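Local coordinates for protein 11S globulin (Wrightia tinctoria, PDB 5WXU) that probably serves as a seed storage protein, a hexameric 11S globulin that also sequesters the plant hormone auxin (indole-3-acetic acid), at residues I80-H85 / G383-I388; N50-A55 / R73-A78; G157-L162 / E404-K409. One frame throughout, in Å; residues are numbered along the deposited sequence.

Contact 1: residues I80-H85 / G383-I388; sequences IDATRH and GQLFII. With PO4 (phosphate ion), chain N.
A82 meets L385 where the CA atoms of the two segments come nearest, with A82 CB packed against L385 CD2 at 3.7 Å. L385 reaches across because its CG lies anti to the backbone N; A82 CA and L385 CA are 8.6 Å apart. This buried, apolar part is the tight one; I183 backs A82 and I355 backs L385.

Toward R84 and G383, both partly exposed, the segments diverge to 9.6 Å between CA atoms and polar groups take over. The R84 chain runs out extended, then bends at chi3 (63°), which lays the guanidinium edge-on to G383. R84 NH1 donates to G383 O at 3.2 Å, bent at hydrogen (140°) but in the carbonyl plane and on a lone pair (C=O...N 117°). A water closes a second route: it accepts from R84 NH2 at 2.9 Å and donates to G383 O. E66, in a salt bridge with NH2, and Y357, hydrogen-bonded to NH1, further fix the rotation of the guanidinium.

On the opposite side of strand 80-87, H85 NE2 donates to O4 of a phosphate ion at 3.0 Å, while S65 engages ND1 and T83 CG2 rests over one ring face. S96, N98, H168 and R199 complete the phosphate site, probably filled from the crystallisation liquor. One strand thus has one side facing the other domain and one facing its own barrel, the layout of the two-domain bicupin fold of 11S globulins.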
ATOM      1  N   ILE B  80      14.542  15.781  18.830  1.00 15.39           N
ATOM      2  CA  ILE B  80      14.836  16.752  17.781  1.00 18.10           C
ATOM      3  C   ILE B  80      16.069  17.571  18.068  1.00 18.75           C
ATOM      4  O   ILE B  80      16.457  17.686  19.255  1.00 20.62           O
ATOM      5  CB  ILE B  80      13.627  17.695  17.473  1.00 18.83           C
ATOM      6  CG1 ILE B  80      13.208  18.539  18.657  1.00 20.35           C
ATOM      7  CG2 ILE B  80      12.413  16.986  16.851  1.00 18.93           C
ATOM      8  CD1 ILE B  80      13.720  19.972  18.433  1.00 20.95           C
ATOM      9  N   ASP B  81      16.647  18.123  17.001  1.00 18.09           N
ATOM     10  CA  ASP B  81      17.561  19.287  17.093  1.00 21.56           C
ATOM     11  C   ASP B  81      16.904  20.469  16.446  1.00 20.20           C
ATOM     12  O   ASP B  81      16.116  20.336  15.485  1.00 20.19           O
ATOM     13  CB  ASP B  81      18.913  19.014  16.477  1.00 25.64           C
ATOM     14  CG  ASP B  81      19.837  18.332  17.474  1.00 36.06           C
ATOM     15  OD1 ASP B  81      19.718  18.584  18.706  1.00 46.55           O
ATOM     16  OD2 ASP B  81      20.638  17.510  17.059  1.00 40.32           O
ATOM     17  N   ALA B  82      17.224  21.665  16.961  1.00 19.43           N
ATOM     18  CA  ALA B  82      16.748  22.889  16.405  1.00 18.35           C
ATOM     19  C   ALA B  82      17.914  23.876  16.201  1.00 20.87           C
ATOM     20  O   ALA B  82      18.807  24.032  17.067  1.00 20.81           O
ATOM     21  CB  ALA B  82      15.675  23.478  17.297  1.00 18.35           C
ATOM     22  N   THR B  83      17.958  24.434  15.010  1.00 21.18           N
ATOM     23  CA  THR B  83      18.969  25.404  14.593  1.00 20.98           C
ATOM     24  C   THR B  83      18.358  26.579  13.890  1.00 19.42           C
ATOM     25  O   THR B  83      17.427  26.439  13.099  1.00 19.75           O
ATOM     26  CB  THR B  83      19.962  24.784  13.620  1.00 24.53           C
ATOM     27  OG1 THR B  83      20.400  23.532  14.127  1.00 23.56           O
ATOM     28  CG2 THR B  83      21.222  25.677  13.420  1.00 25.46           C
ATOM     29  N   ARG B  84      18.909  27.777  14.150  1.00 21.16           N
ATOM     30  CA  ARG B  84      18.477  29.013  13.431  1.00 18.43           C
ATOM     31  C   ARG B  84      19.659  29.490  12.614  1.00 20.69           C
ATOM     32  O   ARG B  84      20.666  29.982  13.189  1.00 21.60           O
ATOM     33  CB  ARG B  84      17.941  30.095  14.375  1.00 19.47           C
ATOM     34  CG  ARG B  84      17.481  31.344  13.683  1.00 22.01           C
ATOM     35  CD  ARG B  84      16.580  32.196  14.577  1.00 26.56           C
ATOM     36  NE  ARG B  84      17.263  32.685  15.766  1.00 26.86           N
ATOM     37  CZ  ARG B  84      16.739  32.931  16.976  1.00 30.87           C
ATOM     38  NH1 ARG B  84      15.451  32.657  17.316  1.00 30.35           N
ATOM     39  NH2 ARG B  84      17.555  33.482  17.923  1.00 31.92           N
ATOM     40  N   HIS B  85      19.568  29.360  11.296  1.00 17.98           N
ATOM     41  CA  HIS B  85      20.649  29.893  10.473  1.00 19.40           C
ATOM     42  C   HIS B  85      20.289  31.272   9.993  1.00 21.04           C
ATOM     43  O   HIS B  85      19.170  31.523   9.622  1.00 21.11           O
ATOM     44  CB  HIS B  85      20.937  29.009   9.268  1.00 20.82           C
ATOM     45  CG  HIS B  85      21.424  27.647   9.588  1.00 20.36           C
ATOM     46  ND1 HIS B  85      22.678  27.368  10.125  1.00 19.52           N
ATOM     47  CD2 HIS B  85      20.813  26.429   9.416  1.00 23.71           C
ATOM     48  CE1 HIS B  85      22.816  26.054  10.250  1.00 27.16           C
ATOM     49  NE2 HIS B  85      21.693  25.461   9.832  1.00 23.21           N
ATOM     50  N   GLY B 383      11.000  34.636  18.808  1.00 21.20           N
ATOM     51  CA  GLY B 383      12.309  34.014  18.867  1.00 21.26           C
ATOM     52  C   GLY B 383      12.427  32.823  19.767  1.00 21.92           C
ATOM     53  O   GLY B 383      13.459  32.179  19.752  1.00 23.41           O
ATOM     54  N   GLN B 384      11.402  32.483  20.539  1.00 18.63           N
ATOM     55  CA  GLN B 384      11.418  31.358  21.395  1.00 20.49           C
ATOM     56  C   GLN B 384      10.868  30.098  20.675  1.00 21.09           C
ATOM     57  O   GLN B 384       9.944  30.206  19.877  1.00 18.29           O
ATOM     58  CB  GLN B 384      10.657  31.586  22.695  1.00 24.58           C
ATOM     59  CG  GLN B 384      11.234  32.742  23.551  1.00 24.20           C
ATOM     60  CD  GLN B 384      10.454  32.946  24.831  1.00 27.41           C
ATOM     61  OE1 GLN B 384       9.250  32.884  24.817  1.00 26.71           O
ATOM     62  NE2 GLN B 384      11.155  33.081  25.966  1.00 31.46           N
ATOM     63  N   LEU B 385      11.442  28.959  21.066  1.00 19.31           N
ATOM     64  CA  LEU B 385      10.966  27.625  20.755  1.00 19.94           C
ATOM     65  C   LEU B 385      10.269  27.005  21.957  1.00 19.98           C
ATOM     66  O   LEU B 385      10.742  27.148  23.090  1.00 21.98           O
ATOM     67  CB  LEU B 385      12.178  26.764  20.399  1.00 21.07           C
ATOM     68  CG  LEU B 385      11.985  25.459  19.605  1.00 21.13           C
ATOM     69  CD1 LEU B 385      11.730  25.792  18.131  1.00 22.95           C
ATOM     70  CD2 LEU B 385      13.172  24.501  19.757  1.00 23.07           C
ATOM     71  N   PHE B 386       9.205  26.230  21.741  1.00 19.23           N
ATOM     72  CA  PHE B 386       8.568  25.451  22.846  1.00 20.80           C
ATOM     73  C   PHE B 386       8.086  24.094  22.385  1.00 20.87           C
ATOM     74  O   PHE B 386       7.601  23.956  21.204  1.00 21.31           O
ATOM     75  CB  PHE B 386       7.459  26.194  23.655  1.00 21.07           C
ATOM     76  CG  PHE B 386       6.293  26.704  22.883  1.00 20.75           C
ATOM     77  CD1 PHE B 386       5.147  25.932  22.759  1.00 22.49           C
ATOM     78  CD2 PHE B 386       6.272  27.975  22.338  1.00 23.75           C
ATOM     79  CE1 PHE B 386       4.036  26.377  22.091  1.00 22.81           C
ATOM     80  CE2 PHE B 386       5.174  28.420  21.636  1.00 23.67           C
ATOM     81  CZ  PHE B 386       4.017  27.631  21.552  1.00 24.50           C
ATOM     82  N   ILE B 387       8.324  23.111  23.250  1.00 20.67           N
ATOM     83  CA  ILE B 387       8.028  21.702  22.962  1.00 20.78           C
ATOM     84  C   ILE B 387       6.847  21.286  23.825  1.00 20.07           C
ATOM     85  O   ILE B 387       6.857  21.516  25.004  1.00 19.47           O
ATOM     86  CB  ILE B 387       9.253  20.787  23.230  1.00 22.57           C
ATOM     87  CG1 ILE B 387      10.316  20.895  22.146  1.00 24.40           C
ATOM     88  CG2 ILE B 387       8.852  19.323  23.181  1.00 24.39           C
ATOM     89  CD1 ILE B 387      10.694  22.215  21.729  1.00 27.95           C
ATOM     90  N   ILE B 388       5.801  20.736  23.215  1.00 18.07           N
ATOM     91  CA  ILE B 388       4.691  20.132  23.893  1.00 19.15           C
ATOM     92  C   ILE B 388       4.687  18.629  23.547  1.00 19.61           C
ATOM     93  O   ILE B 388       4.336  18.288  22.401  1.00 21.18           O
ATOM     94  CB  ILE B 388       3.358  20.750  23.567  1.00 20.52           C
ATOM     95  CG1 ILE B 388       3.369  22.226  23.947  1.00 22.84           C
ATOM     96  CG2 ILE B 388       2.291  20.105  24.410  1.00 20.46           C
ATOM     97  CD1 ILE B 388       2.388  23.037  23.241  1.00 24.05           C
TER
HETATM   98  P   PO4 N 501      22.222  21.659   8.104  1.00 44.29           P
HETATM   99  O1  PO4 N 501      23.533  20.766   7.823  1.00 26.75           O
HETATM  100  O2  PO4 N 501      21.417  22.266   6.967  1.00 45.13           O
HETATM  101  O3  PO4 N 501      21.118  20.703   8.574  1.00 48.11           O
HETATM  102  O4  PO4 N 501      22.279  22.574   9.329  1.00 35.10           O
HETATM  103  O   HOH W   1      15.892  33.682  20.243  1.00 50.15           O

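Contact 2: residues N50-A55 / R73-A78; sequences NPLEPA and RELQCA. With GOL (glycerol), chain T.
The backbone N of N50 donates to E74 OE2 at 3.1 Å, a bent bond (135° at hydrogen) that uses the carboxylate's anti lone pair. Beside it L52 lays its CD1 branch against helix 73-78: L52 CD1 lies 3.7 Å from L75 CD1, the two leucine side chains running antiparallel alongside one another, and 4.1 Å from E74 CB. E74 can serve both partners because its chain bends at chi2 (83°), turning the carboxylate toward the backbone N of N50 while its CB stays against the leucine.

A glycerol, probably from the crystallisation liquor, spans the polar edge. Its O1 accepts an almost straight bond from R73 N at 2.9 Å (178°), using an amide at the start of the helix. Glycerol O3 lies 2.6 Å from E74 OE2 and is also close to N50 OD1, so that one hydroxyl sits between the amide and the carboxylate.

In the next shell, L52 O accepts from W68 NE1. The helix is tied by the C77-C44 disulfide and by R73 NH2, bonded to G42 O; the backbone of C77 also hydrogen-bonds to a second subunit. Helix 73-78 lies with L75 on I80 of strand 80-87 and with E74 and A78 on I387 of strand 385-388, while the loop leads into strand 56-60 and N50 touches Y376 of strand 376-377.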
ATOM      1  N   ASN B  50       9.675  24.725  29.284  1.00 27.53           N
ATOM      2  CA  ASN B  50       9.884  26.165  29.266  1.00 32.56           C
ATOM      3  C   ASN B  50      10.111  26.498  27.829  1.00 26.36           C
ATOM      4  O   ASN B  50      10.681  25.699  27.124  1.00 26.06           O
ATOM      5  CB  ASN B  50      11.144  26.600  30.075  1.00 36.04           C
ATOM      6  CG  ASN B  50      11.067  26.208  31.536  1.00 45.12           C
ATOM      7  OD1 ASN B  50      11.763  25.292  31.981  1.00 56.95           O
ATOM      8  ND2 ASN B  50      10.201  26.874  32.290  1.00 45.67           N
ATOM      9  N   PRO B  51       9.726  27.690  27.406  1.00 29.33           N
ATOM     10  CA  PRO B  51      10.228  28.229  26.148  1.00 29.08           C
ATOM     11  C   PRO B  51      11.729  28.333  26.254  1.00 28.35           C
ATOM     12  O   PRO B  51      12.293  28.552  27.381  1.00 25.75           O
ATOM     13  CB  PRO B  51       9.577  29.629  26.055  1.00 27.34           C
ATOM     14  CG  PRO B  51       8.528  29.667  27.094  1.00 30.78           C
ATOM     15  CD  PRO B  51       8.908  28.689  28.133  1.00 30.76           C
ATOM     16  N   LEU B  52      12.394  28.097  25.127  1.00 23.50           N
ATOM     17  CA  LEU B  52      13.844  27.929  25.115  1.00 24.90           C
ATOM     18  C   LEU B  52      14.399  28.877  24.099  1.00 22.88           C
ATOM     19  O   LEU B  52      13.775  29.108  23.053  1.00 24.15           O
ATOM     20  CB  LEU B  52      14.248  26.482  24.667  1.00 25.32           C
ATOM     21  CG  LEU B  52      13.702  25.339  25.495  1.00 27.91           C
ATOM     22  CD1 LEU B  52      14.176  23.997  24.970  1.00 30.14           C
ATOM     23  CD2 LEU B  52      14.194  25.570  26.923  1.00 34.64           C
ATOM     24  N   GLU B  53      15.614  29.377  24.345  1.00 22.28           N
ATOM     25  CA  GLU B  53      16.362  30.162  23.372  1.00 26.54           C
ATOM     26  C   GLU B  53      17.628  29.413  22.994  1.00 21.90           C
ATOM     27  O   GLU B  53      18.006  28.509  23.720  1.00 23.93           O
ATOM     28  CB  GLU B  53      16.600  31.570  23.952  1.00 32.93           C
ATOM     29  CG  GLU B  53      15.405  32.454  23.653  1.00 36.56           C
ATOM     30  CD  GLU B  53      15.491  33.822  24.217  1.00 50.94           C
ATOM     31  OE1 GLU B  53      16.285  34.020  25.184  1.00 57.37           O
ATOM     32  OE2 GLU B  53      14.760  34.696  23.670  1.00 57.35           O
ATOM     33  N   PRO B  54      18.258  29.767  21.855  1.00 22.19           N
ATOM     34  CA  PRO B  54      19.463  29.103  21.468  1.00 23.28           C
ATOM     35  C   PRO B  54      20.581  29.240  22.514  1.00 26.26           C
ATOM     36  O   PRO B  54      20.555  30.170  23.331  1.00 25.44           O
ATOM     37  CB  PRO B  54      19.865  29.781  20.180  1.00 25.79           C
ATOM     38  CG  PRO B  54      18.685  30.520  19.691  1.00 25.11           C
ATOM     39  CD  PRO B  54      17.759  30.699  20.831  1.00 23.20           C
ATOM     40  N   ALA B  55      21.470  28.267  22.554  1.00 26.09           N
ATOM     41  CA  ALA B  55      22.452  28.182  23.645  1.00 29.18           C
ATOM     42  C   ALA B  55      23.836  28.462  23.139  1.00 31.89           C
ATOM     43  O   ALA B  55      24.741  28.553  23.954  1.00 31.17           O
ATOM     44  CB  ALA B  55      22.424  26.828  24.314  1.00 29.95           C
ATOM     45  N   ARG B  73      16.224  18.506  28.323  1.00 21.52           N
ATOM     46  CA  ARG B  73      15.241  17.440  28.487  1.00 25.72           C
ATOM     47  C   ARG B  73      14.086  17.535  27.445  1.00 22.76           C
ATOM     48  O   ARG B  73      13.683  16.506  26.884  1.00 24.00           O
ATOM     49  CB  ARG B  73      14.693  17.405  29.918  1.00 30.51           C
ATOM     50  CG  ARG B  73      15.535  16.549  30.848  1.00 35.69           C
ATOM     51  CD  ARG B  73      14.896  16.346  32.202  1.00 42.50           C
ATOM     52  NE  ARG B  73      13.743  15.418  32.269  1.00 46.36           N
ATOM     53  CZ  ARG B  73      13.775  14.092  32.097  1.00 49.61           C
ATOM     54  NH1 ARG B  73      14.895  13.461  31.785  1.00 58.92           N
ATOM     55  NH2 ARG B  73      12.669  13.372  32.218  1.00 43.34           N
ATOM     56  N   GLU B  74      13.593  18.744  27.204  1.00 22.85           N
ATOM     57  CA  GLU B  74      12.554  18.985  26.167  1.00 25.53           C
ATOM     58  C   GLU B  74      12.943  18.377  24.792  1.00 24.59           C
ATOM     59  O   GLU B  74      12.145  17.634  24.173  1.00 20.45           O
ATOM     60  CB  GLU B  74      12.263  20.452  25.916  1.00 26.57           C
ATOM     61  CG  GLU B  74      11.524  21.220  26.993  1.00 32.96           C
ATOM     62  CD  GLU B  74      12.408  21.743  28.129  1.00 37.97           C
ATOM     63  OE1 GLU B  74      13.598  21.329  28.261  1.00 39.63           O
ATOM     64  OE2 GLU B  74      11.895  22.556  28.896  1.00 35.34           O
ATOM     65  N   LEU B  75      14.132  18.744  24.326  1.00 20.49           N
ATOM     66  CA  LEU B  75      14.632  18.325  23.010  1.00 21.92           C
ATOM     67  C   LEU B  75      14.931  16.844  22.966  1.00 23.04           C
ATOM     68  O   LEU B  75      14.669  16.168  21.936  1.00 21.96           O
ATOM     69  CB  LEU B  75      15.873  19.112  22.586  1.00 23.13           C
ATOM     70  CG  LEU B  75      15.607  20.332  21.728  1.00 23.20           C
ATOM     71  CD1 LEU B  75      14.934  21.398  22.511  1.00 25.78           C
ATOM     72  CD2 LEU B  75      16.828  20.933  21.060  1.00 22.55           C
ATOM     73  N   GLN B  76      15.511  16.312  24.050  1.00 20.80           N
ATOM     74  CA  GLN B  76      15.779  14.884  24.104  1.00 23.97           C
ATOM     75  C   GLN B  76      14.507  14.089  24.079  1.00 20.82           C
ATOM     76  O   GLN B  76      14.492  13.055  23.422  1.00 22.39           O
ATOM     77  CB  GLN B  76      16.532  14.497  25.358  1.00 28.51           C
ATOM     78  CG  GLN B  76      17.871  15.152  25.427  1.00 33.37           C
ATOM     79  CD  GLN B  76      19.004  14.211  25.247  1.00 41.48           C
ATOM     80  OE1 GLN B  76      19.941  14.487  24.464  1.00 50.50           O
ATOM     81  NE2 GLN B  76      18.978  13.114  26.001  1.00 40.86           N
ATOM     82  N   CYS B  77      13.470  14.556  24.788  1.00 18.97           N
ATOM     83  CA  CYS B  77      12.137  13.889  24.816  1.00 20.74           C
ATOM     84  C   CYS B  77      11.491  13.913  23.396  1.00 18.95           C
ATOM     85  O   CYS B  77      11.002  12.883  22.895  1.00 18.56           O
ATOM     86  CB  CYS B  77      11.154  14.570  25.809  1.00 19.52           C
ATOM     87  SG  CYS B  77       9.414  14.135  25.573  1.00 20.86           S
ATOM     88  N   ALA B  78      11.599  15.052  22.720  1.00 21.14           N
ATOM     89  CA  ALA B  78      10.978  15.204  21.422  1.00 20.41           C
ATOM     90  C   ALA B  78      11.788  14.545  20.306  1.00 19.16           C
ATOM     91  O   ALA B  78      11.251  14.299  19.212  1.00 20.12           O
ATOM     92  CB  ALA B  78      10.776  16.645  21.091  1.00 20.76           C
TER
HETATM   93  C1  GOL T 507      16.187  21.277  31.354  1.00 49.11           C
HETATM   94  O1  GOL T 507      16.823  20.200  30.607  1.00 34.97           O
HETATM   95  C2  GOL T 507      15.132  22.062  30.556  1.00 50.54           C
HETATM   96  O2  GOL T 507      15.749  22.595  29.347  1.00 51.01           O
HETATM   97  C3  GOL T 507      14.437  23.180  31.375  1.00 51.36           C
HETATM   98  O3  GOL T 507      13.004  23.314  31.138  1.00 47.90           O

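Contact 3: residues G157-L162 / E404-K409; sequences GDVIAL and ELYTVK
Y406 reaches across to G157, bringing its OH to 3.4 Å from G157 CA. This van der Waals contact at the far end of the ring is the closest approach between the two segments. With CG anti to its carbonyl carbon (chi1 -68°), the tyrosine projects from strand 402-409 far enough to bridge backbones whose nearest CA atoms, those of G157 and Y406, stand 9.1 Å apart. The hydroxyl rests against G157 CA, and G157 O lies 4.2 Å from Y406 CE2. Glycine here answers to the backbone, since at a phi of 101° a CB would press on the carbonyl O of the preceding residue.

The apolar contact proper is looser. V159 CG2 approaches Y406 CD2 at 4.5 Å, so the valine lies alongside the part of the ring nearer its root. I105 of strand 102-108, T359 and R335 also touch the tyrosine.

Polar bonding runs within each half rather than between the two segments. G157 and D158 pair through their backbones with V106, and V159 pairs with E297, while the D158 carboxylate pairs with K296 and N298. In the other half E404 forms salt bridges with R335 and R360 and accepts from T359.

All three touching residues are buried, yet neither segment supplies the other with a hydrogen bond. The chemistry is thus one of shape: Y406 bridges the two sheets by van der Waals contact, with the polar bonds named here made elsewhere.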
ATOM      1  N   GLY B 157       7.769  32.141   4.785  1.00 18.51           N
ATOM      2  CA  GLY B 157       6.552  31.361   4.926  1.00 17.26           C
ATOM      3  C   GLY B 157       6.688  29.930   4.368  1.00 18.86           C
ATOM      4  O   GLY B 157       5.837  29.081   4.653  1.00 17.76           O
ATOM      5  N   ASP B 158       7.711  29.687   3.549  1.00 18.03           N
ATOM      6  CA  ASP B 158       8.005  28.341   3.055  1.00 19.48           C
ATOM      7  C   ASP B 158       8.390  27.389   4.156  1.00 19.31           C
ATOM      8  O   ASP B 158       9.129  27.715   5.066  1.00 18.20           O
ATOM      9  CB  ASP B 158       9.084  28.362   1.964  1.00 18.93           C
ATOM     10  CG  ASP B 158       8.600  28.846   0.636  1.00 19.67           C
ATOM     11  OD1 ASP B 158       7.437  29.037   0.433  1.00 22.67           O
ATOM     12  OD2 ASP B 158       9.414  29.006  -0.310  1.00 21.94           O
ATOM     13  N   VAL B 159       7.876  26.156   4.058  1.00 19.40           N
ATOM     14  CA  VAL B 159       8.298  25.103   4.885  1.00 19.23           C
ATOM     15  C   VAL B 159       8.822  24.108   3.899  1.00 18.55           C
ATOM     16  O   VAL B 159       8.108  23.678   2.994  1.00 19.25           O
ATOM     17  CB  VAL B 159       7.171  24.501   5.710  1.00 19.02           C
ATOM     18  CG1 VAL B 159       7.692  23.349   6.518  1.00 19.57           C
ATOM     19  CG2 VAL B 159       6.590  25.524   6.656  1.00 20.99           C
ATOM     20  N   ILE B 160      10.064  23.689   4.097  1.00 17.73           N
ATOM     21  CA  ILE B 160      10.773  22.837   3.141  1.00 18.59           C
ATOM     22  C   ILE B 160      11.081  21.518   3.848  1.00 17.56           C
ATOM     23  O   ILE B 160      11.521  21.516   4.980  1.00 18.23           O
ATOM     24  CB  ILE B 160      12.146  23.467   2.750  1.00 19.05           C
ATOM     25  CG1 ILE B 160      12.000  24.888   2.189  1.00 22.37           C
ATOM     26  CG2 ILE B 160      12.945  22.638   1.767  1.00 20.12           C
ATOM     27  CD1 ILE B 160      13.113  25.833   2.629  1.00 21.20           C
ATOM     28  N   ALA B 161      10.888  20.405   3.170  1.00 15.05           N
ATOM     29  CA  ALA B 161      11.038  19.110   3.739  1.00 15.47           C
ATOM     30  C   ALA B 161      12.108  18.374   3.051  1.00 16.88           C
ATOM     31  O   ALA B 161      12.004  18.145   1.814  1.00 18.56           O
ATOM     32  CB  ALA B 161       9.707  18.318   3.606  1.00 17.51           C
ATOM     33  N   LEU B 162      13.112  17.914   3.793  1.00 16.54           N
ATOM     34  CA  LEU B 162      14.221  17.154   3.163  1.00 18.05           C
ATOM     35  C   LEU B 162      14.553  15.865   3.875  1.00 16.42           C
ATOM     36  O   LEU B 162      14.653  15.832   5.096  1.00 17.89           O
ATOM     37  CB  LEU B 162      15.479  18.022   3.181  1.00 20.32           C
ATOM     38  CG  LEU B 162      15.440  19.292   2.305  1.00 23.69           C
ATOM     39  CD1 LEU B 162      16.638  20.214   2.439  1.00 29.88           C
ATOM     40  CD2 LEU B 162      15.285  18.926   0.863  1.00 25.85           C
ATOM     41  N   GLU B 404       1.982  34.823  16.185  1.00 20.71           N
ATOM     42  CA  GLU B 404       2.201  33.957  15.018  1.00 21.56           C
ATOM     43  C   GLU B 404       3.208  32.880  15.444  1.00 22.62           C
ATOM     44  O   GLU B 404       4.262  33.159  16.030  1.00 20.23           O
ATOM     45  CB  GLU B 404       2.745  34.673  13.801  1.00 23.80           C
ATOM     46  CG  GLU B 404       2.806  33.722  12.562  1.00 23.74           C
ATOM     47  CD  GLU B 404       3.469  34.398  11.409  1.00 24.82           C
ATOM     48  OE1 GLU B 404       4.550  34.951  11.618  1.00 28.93           O
ATOM     49  OE2 GLU B 404       2.869  34.528  10.320  1.00 24.62           O
ATOM     50  N   LEU B 405       2.874  31.623  15.138  1.00 20.71           N
ATOM     51  CA  LEU B 405       3.716  30.477  15.438  1.00 19.90           C
ATOM     52  C   LEU B 405       3.779  29.592  14.178  1.00 18.63           C
ATOM     53  O   LEU B 405       2.794  29.462  13.445  1.00 19.83           O
ATOM     54  CB  LEU B 405       2.984  29.585  16.494  1.00 24.31           C
ATOM     55  CG  LEU B 405       2.420  30.016  17.813  1.00 26.88           C
ATOM     56  CD1 LEU B 405       1.800  28.837  18.528  1.00 32.80           C
ATOM     57  CD2 LEU B 405       3.545  30.586  18.692  1.00 25.76           C
ATOM     58  N   TYR B 406       4.905  28.938  13.999  1.00 17.18           N
ATOM     59  CA  TYR B 406       5.079  27.767  13.117  1.00 18.97           C
ATOM     60  C   TYR B 406       5.407  26.556  14.002  1.00 19.39           C
ATOM     61  O   TYR B 406       6.255  26.642  14.902  1.00 20.79           O
ATOM     62  CB  TYR B 406       6.166  27.938  12.111  1.00 18.68           C
ATOM     63  CG  TYR B 406       5.914  28.967  11.037  1.00 19.39           C
ATOM     64  CD1 TYR B 406       6.053  30.375  11.285  1.00 20.41           C
ATOM     65  CD2 TYR B 406       5.556  28.585   9.744  1.00 17.09           C
ATOM     66  CE1 TYR B 406       5.819  31.278  10.295  1.00 22.67           C
ATOM     67  CE2 TYR B 406       5.347  29.524   8.751  1.00 20.28           C
ATOM     68  CZ  TYR B 406       5.494  30.860   9.026  1.00 21.66           C
ATOM     69  OH  TYR B 406       5.303  31.804   8.065  1.00 23.47           O
ATOM     70  N   THR B 407       4.745  25.437  13.733  1.00 18.00           N
ATOM     71  CA  THR B 407       4.878  24.219  14.525  1.00 17.38           C
ATOM     72  C   THR B 407       5.213  23.072  13.644  1.00 15.93           C
ATOM     73  O   THR B 407       4.696  22.979  12.543  1.00 17.69           O
ATOM     74  CB  THR B 407       3.608  23.947  15.296  1.00 18.92           C
ATOM     75  OG1 THR B 407       3.352  25.089  16.147  1.00 23.21           O
ATOM     76  CG2 THR B 407       3.712  22.810  16.133  1.00 20.13           C
ATOM     77  N   VAL B 408       6.174  22.297  14.097  1.00 15.46           N
ATOM     78  CA  VAL B 408       6.584  21.020  13.432  1.00 15.67           C
ATOM     79  C   VAL B 408       6.068  19.946  14.315  1.00 16.52           C
ATOM     80  O   VAL B 408       6.250  19.977  15.548  1.00 17.01           O
ATOM     81  CB  VAL B 408       8.106  20.944  13.327  1.00 16.45           C
ATOM     82  CG1 VAL B 408       8.536  19.526  12.851  1.00 16.63           C
ATOM     83  CG2 VAL B 408       8.539  22.010  12.364  1.00 17.15           C
ATOM     84  N   LYS B 409       5.471  18.882  13.716  1.00 16.39           N
ATOM     85  CA  LYS B 409       4.942  17.786  14.545  1.00 15.23           C
ATOM     86  C   LYS B 409       5.520  16.488  14.058  1.00 15.17           C
ATOM     87  O   LYS B 409       5.759  16.326  12.844  1.00 15.27           O
ATOM     88  CB  LYS B 409       3.421  17.725  14.540  1.00 17.16           C
ATOM     89  CG  LYS B 409       2.763  18.924  15.200  1.00 21.35           C
ATOM     90  CD  LYS B 409       1.271  18.786  15.301  1.00 24.38           C
ATOM     91  CE  LYS B 409       0.721  20.121  15.799  1.00 28.12           C
ATOM     92  NZ  LYS B 409      -0.657  19.918  16.341  1.00 32.17           N
TER

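Contacts 1 and 3 join the same two sheets, one from each cupin domain, with centres about 11 Å apart; F386 CZ packs on L405 CD1 at 3.9 Å between them. Contact 2 adjoins contact 1 and lies farther from the chain centre, the centres of the two being about 7 Å apart: L385 O and L52 N lie at 2.8 Å, and I80 N and L75 O at 3.1 Å, both probable hydrogen bonds. Contacts 2 and 3 do not touch; their centres are about 17 Å apart, their nearest atoms about 8 Å. Contacts 1 and 3 join the two cupin halves, contact 2 packs within the first, and all three lie away from the auxin-binding residues G119, C120, P121 and R427.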